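Local coordinates for esterase (Thermotoga maritima, PDB 3DOH), which is a thermostable esterase that probably hydrolyses carboxylic esters and joins an immunoglobulin-like domain to an alpha/beta-hydrolase domain, at residues Leu115-Asp120 with Val126-Ser131; Val313-Ala316 with Val321-Val324. One frame throughout, in Å; residues are numbered along the deposited sequence.

The two contacts belong to different domains and lie on opposite sides of the chain's centre, with their centres 51 Å apart and their nearest atoms about 38 Å apart, so neither touches the other. Interaction 1 joins 115-120 to 126-131 in the N-terminal immunoglobulin-like domain, where a backbone bridge and two prolines hold the two ends of a connecting loop together, beside a second subunit. Interaction 2 packs the end of strand 311-316 against the loop before helix 325-336 in the hydrolase domain. It alone borders the probable catalytic triad of Ser-271, Asp-319 and His-359: Asp-319 falls between its two segments in the sequence, and Val-322 packs on His-359.

Interaction 1: residues Leu115-Asp120 with Val126-Ser131; sequences LVPIFD and VEPFTS
Pro-128 lays its ring against the backbone of Leu-115 to Pro-117, and its ring carbons meet successive parts of that chain. CB comes to 3.9 Å from Leu-115 O; CG lies 3.6 Å from the same Leu-115 O and 3.7 Å from Val-116 C; CD turns back to Pro-117 N at 3.7 Å. Across the contact the ring of Pro-117 is set obliquely to it, CG on Pro-128 CD; prolines suit the place, having no N-H to satisfy and a rigid apolar ring to pack. Further along, Ile-118 and Val-126 form a single antiparallel hydrogen-bonded pair: Ile-118 N gives to Val-126 O at 3.0 Å, and Val-126 N returns a bond to Ile-118 O at 2.9 Å with 163° at the hydrogen. With CG1 of Ile-118 set between its backbone N and carbonyl carbon (chi1 53°), that methylene rests 3.9 Å from Val-126 CB, and both branched side chains also touch Tyr-29. Gln-114 NE2 binds both Val-116 O and Val-126 O. Pro-128 also packs on Thr-130 of the second subunit. The arrangement is the base of a long hairpin-like loop joining the adjacent antiparallel strands 110-114 and 129-139 of the immunoglobulin-like domain.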
loop_
_atom_site.group_PDB
_atom_site.type_symbol
_atom_site.label_atom_id
_atom_site.label_comp_id
_atom_site.label_asym_id
_atom_site.label_seq_id
_atom_site.Cartn_x
_atom_site.Cartn_y
_atom_site.Cartn_z
ATOM N N LEU A 115 25.973 8.230 -16.290
ATOM C CA LEU A 115 25.313 9.520 -16.215
ATOM C C LEU A 115 26.127 10.608 -15.542
ATOM O O LEU A 115 25.939 11.795 -15.812
ATOM C CB LEU A 115 24.006 9.367 -15.466
ATOM C CG LEU A 115 23.008 8.455 -16.141
ATOM C CD1 LEU A 115 21.858 8.057 -15.191
ATOM C CD2 LEU A 115 22.495 9.145 -17.369
ATOM N N VAL A 116 26.990 10.190 -14.632
ATOM C CA VAL A 116 27.756 11.081 -13.815
ATOM C C VAL A 116 29.186 10.632 -13.975
ATOM O O VAL A 116 29.434 9.478 -14.391
ATOM C CB VAL A 116 27.380 10.929 -12.346
ATOM C CG1 VAL A 116 25.981 11.461 -12.101
ATOM C CG2 VAL A 116 27.545 9.476 -11.877
ATOM N N PRO A 117 30.145 11.508 -13.637
ATOM C CA PRO A 117 31.521 11.065 -13.759
ATOM C C PRO A 117 31.732 9.915 -12.786
ATOM O O PRO A 117 30.915 9.740 -11.896
ATOM C CB PRO A 117 32.317 12.314 -13.352
ATOM C CG PRO A 117 31.371 13.460 -13.567
ATOM C CD PRO A 117 30.060 12.892 -13.144
ATOM N N ILE A 118 32.776 9.112 -12.970
ATOM C CA ILE A 118 33.093 8.036 -12.016
ATOM C C ILE A 118 34.583 7.958 -11.712
ATOM O O ILE A 118 35.435 8.371 -12.525
ATOM C CB ILE A 118 32.620 6.643 -12.466
ATOM C CG1 ILE A 118 33.151 6.344 -13.877
ATOM C CG2 ILE A 118 31.110 6.515 -12.346
ATOM C CD1 ILE A 118 33.422 4.846 -14.163
ATOM N N PHE A 119 34.887 7.429 -10.530
ATOM C CA PHE A 119 36.262 7.386 -10.074
ATOM C C PHE A 119 36.968 6.198 -10.730
ATOM O O PHE A 119 36.388 5.113 -10.813
ATOM C CB PHE A 119 36.325 7.337 -8.532
ATOM C CG PHE A 119 36.011 8.673 -7.862
ATOM C CD1 PHE A 119 36.928 9.744 -7.926
ATOM C CD2 PHE A 119 34.794 8.870 -7.175
ATOM C CE1 PHE A 119 36.647 10.984 -7.314
ATOM C CE2 PHE A 119 34.489 10.106 -6.553
ATOM C CZ PHE A 119 35.420 11.162 -6.619
ATOM N N ASP A 120 38.185 6.403 -11.239
ATOM C CA ASP A 120 39.021 5.254 -11.647
ATOM C C ASP A 120 40.262 5.020 -10.742
ATOM O O ASP A 120 40.572 5.834 -9.844
ATOM C CB ASP A 120 39.358 5.285 -13.151
ATOM C CG ASP A 120 40.723 5.864 -13.439
ATOM O OD1 ASP A 120 41.309 6.465 -12.518
ATOM O OD2 ASP A 120 41.213 5.715 -14.585
ATOM N N VAL A 126 36.410 9.293 -15.101
ATOM C CA VAL A 126 35.872 8.945 -16.434
ATOM C C VAL A 126 34.578 9.738 -16.645
ATOM O O VAL A 126 33.711 9.759 -15.781
ATOM C CB VAL A 126 35.619 7.426 -16.634
ATOM C CG1 VAL A 126 35.315 7.128 -18.111
ATOM C CG2 VAL A 126 36.816 6.594 -16.161
ATOM N N GLU A 127 34.479 10.431 -17.767
ATOM C CA GLU A 127 33.340 11.304 -18.003
ATOM C C GLU A 127 32.124 10.510 -18.511
ATOM O O GLU A 127 32.279 9.435 -19.107
ATOM C CB GLU A 127 33.724 12.466 -18.949
ATOM C CG GLU A 127 34.744 13.488 -18.352
ATOM C CD GLU A 127 34.183 14.342 -17.183
ATOM O OE1 GLU A 127 33.118 14.967 -17.355
ATOM O OE2 GLU A 127 34.806 14.398 -16.088
ATOM N N PRO A 128 30.907 11.010 -18.224
ATOM C CA PRO A 128 29.666 10.464 -18.790
ATOM C C PRO A 128 29.732 10.100 -20.301
ATOM O O PRO A 128 30.375 10.802 -21.095
ATOM C CB PRO A 128 28.679 11.595 -18.567
ATOM C CG PRO A 128 29.152 12.265 -17.335
ATOM C CD PRO A 128 30.643 12.116 -17.288
ATOM N N PHE A 129 29.090 8.994 -20.679
ATOM C CA PHE A 129 28.971 8.588 -22.086
ATOM C C PHE A 129 27.613 7.946 -22.307
ATOM O O PHE A 129 26.958 7.525 -21.364
ATOM C CB PHE A 129 30.095 7.603 -22.503
ATOM C CG PHE A 129 29.831 6.168 -22.097
ATOM C CD1 PHE A 129 29.037 5.321 -22.913
ATOM C CD2 PHE A 129 30.329 5.670 -20.890
ATOM C CE1 PHE A 129 28.780 4.025 -22.538
ATOM C CE2 PHE A 129 30.056 4.388 -20.498
ATOM C CZ PHE A 129 29.295 3.557 -21.324
ATOM N N THR A 130 27.207 7.843 -23.561
ATOM C CA THR A 130 25.964 7.184 -23.920
ATOM C C THR A 130 26.244 6.417 -25.175
ATOM O O THR A 130 27.053 6.842 -25.977
ATOM C CB THR A 130 24.868 8.180 -24.197
ATOM O OG1 THR A 130 24.753 9.045 -23.073
ATOM C CG2 THR A 130 23.538 7.480 -24.414
ATOM N N SER A 131 25.571 5.283 -25.346
ATOM C CA SER A 131 25.953 4.311 -26.364
ATOM C C SER A 131 24.864 3.263 -26.576
ATOM O O SER A 131 24.252 2.787 -25.620
ATOM C CB SER A 131 27.271 3.630 -25.987
ATOM O OG SER A 131 27.653 2.679 -26.966
#

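Interaction 2: residues Val313-Ala316 with Val321-Val324; sequences VFHA and VVPV
The CH-pi packing of Val-324 on the His-315 ring joins the C-terminal part of strand 311-316, in the mixed sheet of the hydrolase domain, to the loop leading into helix 325-336. Val-324 CA sits over the centre of the His-315 ring, 3.4 Å from its centroid and 14° off the normal. Val-324 turns CG2 to the side opposite its backbone N (chi1 59°, measured to CG1), which brings it to His-315 CG at 3.8 Å, while Val-324 CB rests 3.6 Å from Ala-316 O. A flat ring suits this place, since it offers a broad face to the turning backbone. On the side of the ring farther from the strand, Val-322 CG1 touches His-315 NE2 at 3.5 Å. His-315 ND1 also gives a hydrogen bond to Ala-316 O at 3.3 Å, but the donor stands 44° out of the carbonyl plane, so the bond is poorly directed. Replacing His-315 by an alanine would take away the ring and is likely to leave a gap beneath Val-324 CA and beside Val-322 CG1, with Ala-316 O losing its side-chain donor. The loop matters because Asp-319, a member of the probable triad, accepts bonds from Val-321 N and Val-322 N. The geometry suggests that packing, more than the skewed hydrogen bond to Ala-316 O, places His-315, which is consistent with a second-shell position beside the probable triad.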
loop_
_atom_site.group_PDB
_atom_site.type_symbol
_atom_site.label_atom_id
_atom_site.label_comp_id
_atom_site.label_asym_id
_atom_site.label_seq_id
_atom_site.Cartn_x
_atom_site.Cartn_y
_atom_site.Cartn_z
ATOM N N VAL A 313 6.960 -38.825 -16.959
ATOM C CA VAL A 313 6.037 -37.924 -17.624
ATOM C C VAL A 313 5.658 -36.723 -16.720
ATOM O O VAL A 313 5.530 -36.858 -15.503
ATOM C CB VAL A 313 4.772 -38.709 -17.976
ATOM C CG1 VAL A 313 3.798 -37.874 -18.814
ATOM C CG2 VAL A 313 5.131 -39.981 -18.706
ATOM N N PHE A 314 5.486 -35.552 -17.322
ATOM C CA PHE A 314 5.093 -34.336 -16.619
ATOM C C PHE A 314 3.983 -33.674 -17.467
ATOM O O PHE A 314 4.053 -33.697 -18.723
ATOM C CB PHE A 314 6.291 -33.364 -16.471
ATOM C CG PHE A 314 7.381 -33.843 -15.539
ATOM C CD1 PHE A 314 8.354 -34.748 -15.973
ATOM C CD2 PHE A 314 7.440 -33.395 -14.213
ATOM C CE1 PHE A 314 9.380 -35.195 -15.077
ATOM C CE2 PHE A 314 8.469 -33.846 -13.324
ATOM C CZ PHE A 314 9.426 -34.736 -13.755
ATOM N N HIS A 315 2.973 -33.089 -16.803
ATOM C CA HIS A 315 1.867 -32.397 -17.467
ATOM C C HIS A 315 1.164 -31.588 -16.374
ATOM O O HIS A 315 1.237 -31.934 -15.205
ATOM C CB HIS A 315 0.887 -33.431 -18.030
ATOM C CG HIS A 315 0.196 -33.006 -19.290
ATOM N ND1 HIS A 315 -0.521 -31.830 -19.394
ATOM C CD2 HIS A 315 0.074 -33.627 -20.486
ATOM C CE1 HIS A 315 -1.027 -31.736 -20.608
ATOM N NE2 HIS A 315 -0.695 -32.822 -21.282
ATOM N N ALA A 316 0.479 -30.510 -16.724
ATOM C CA ALA A 316 -0.302 -29.801 -15.714
ATOM C C ALA A 316 -1.742 -30.128 -15.975
ATOM O O ALA A 316 -2.190 -30.110 -17.140
ATOM C CB ALA A 316 -0.086 -28.318 -15.786
ATOM N N VAL A 321 -3.929 -26.053 -23.661
ATOM C CA VAL A 321 -3.452 -26.277 -25.032
ATOM C C VAL A 321 -3.405 -27.795 -25.343
ATOM O O VAL A 321 -3.929 -28.231 -26.370
ATOM C CB VAL A 321 -2.006 -25.667 -25.241
ATOM C CG1 VAL A 321 -1.431 -25.992 -26.640
ATOM C CG2 VAL A 321 -2.002 -24.179 -24.945
ATOM N N VAL A 322 -2.765 -28.563 -24.446
ATOM C CA VAL A 322 -2.603 -29.987 -24.589
ATOM C C VAL A 322 -3.242 -30.681 -23.387
ATOM O O VAL A 322 -2.664 -30.711 -22.304
ATOM C CB VAL A 322 -1.118 -30.380 -24.660
ATOM C CG1 VAL A 322 -0.963 -31.914 -24.637
ATOM C CG2 VAL A 322 -0.422 -29.760 -25.922
ATOM N N PRO A 323 -4.450 -31.251 -23.579
ATOM C CA PRO A 323 -5.262 -31.867 -22.511
ATOM C C PRO A 323 -4.380 -32.797 -21.684
ATOM O O PRO A 323 -3.548 -33.516 -22.260
ATOM C CB PRO A 323 -6.279 -32.719 -23.283
ATOM C CG PRO A 323 -6.253 -32.270 -24.701
ATOM C CD PRO A 323 -5.072 -31.359 -24.913
ATOM N N VAL A 324 -4.524 -32.785 -20.361
ATOM C CA VAL A 324 -3.622 -33.573 -19.498
ATOM C C VAL A 324 -3.889 -35.070 -19.738
ATOM O O VAL A 324 -3.015 -35.938 -19.503
ATOM C CB VAL A 324 -3.796 -33.179 -17.999
ATOM C CG1 VAL A 324 -5.250 -33.417 -17.524
ATOM C CG2 VAL A 324 -2.813 -33.903 -17.087
#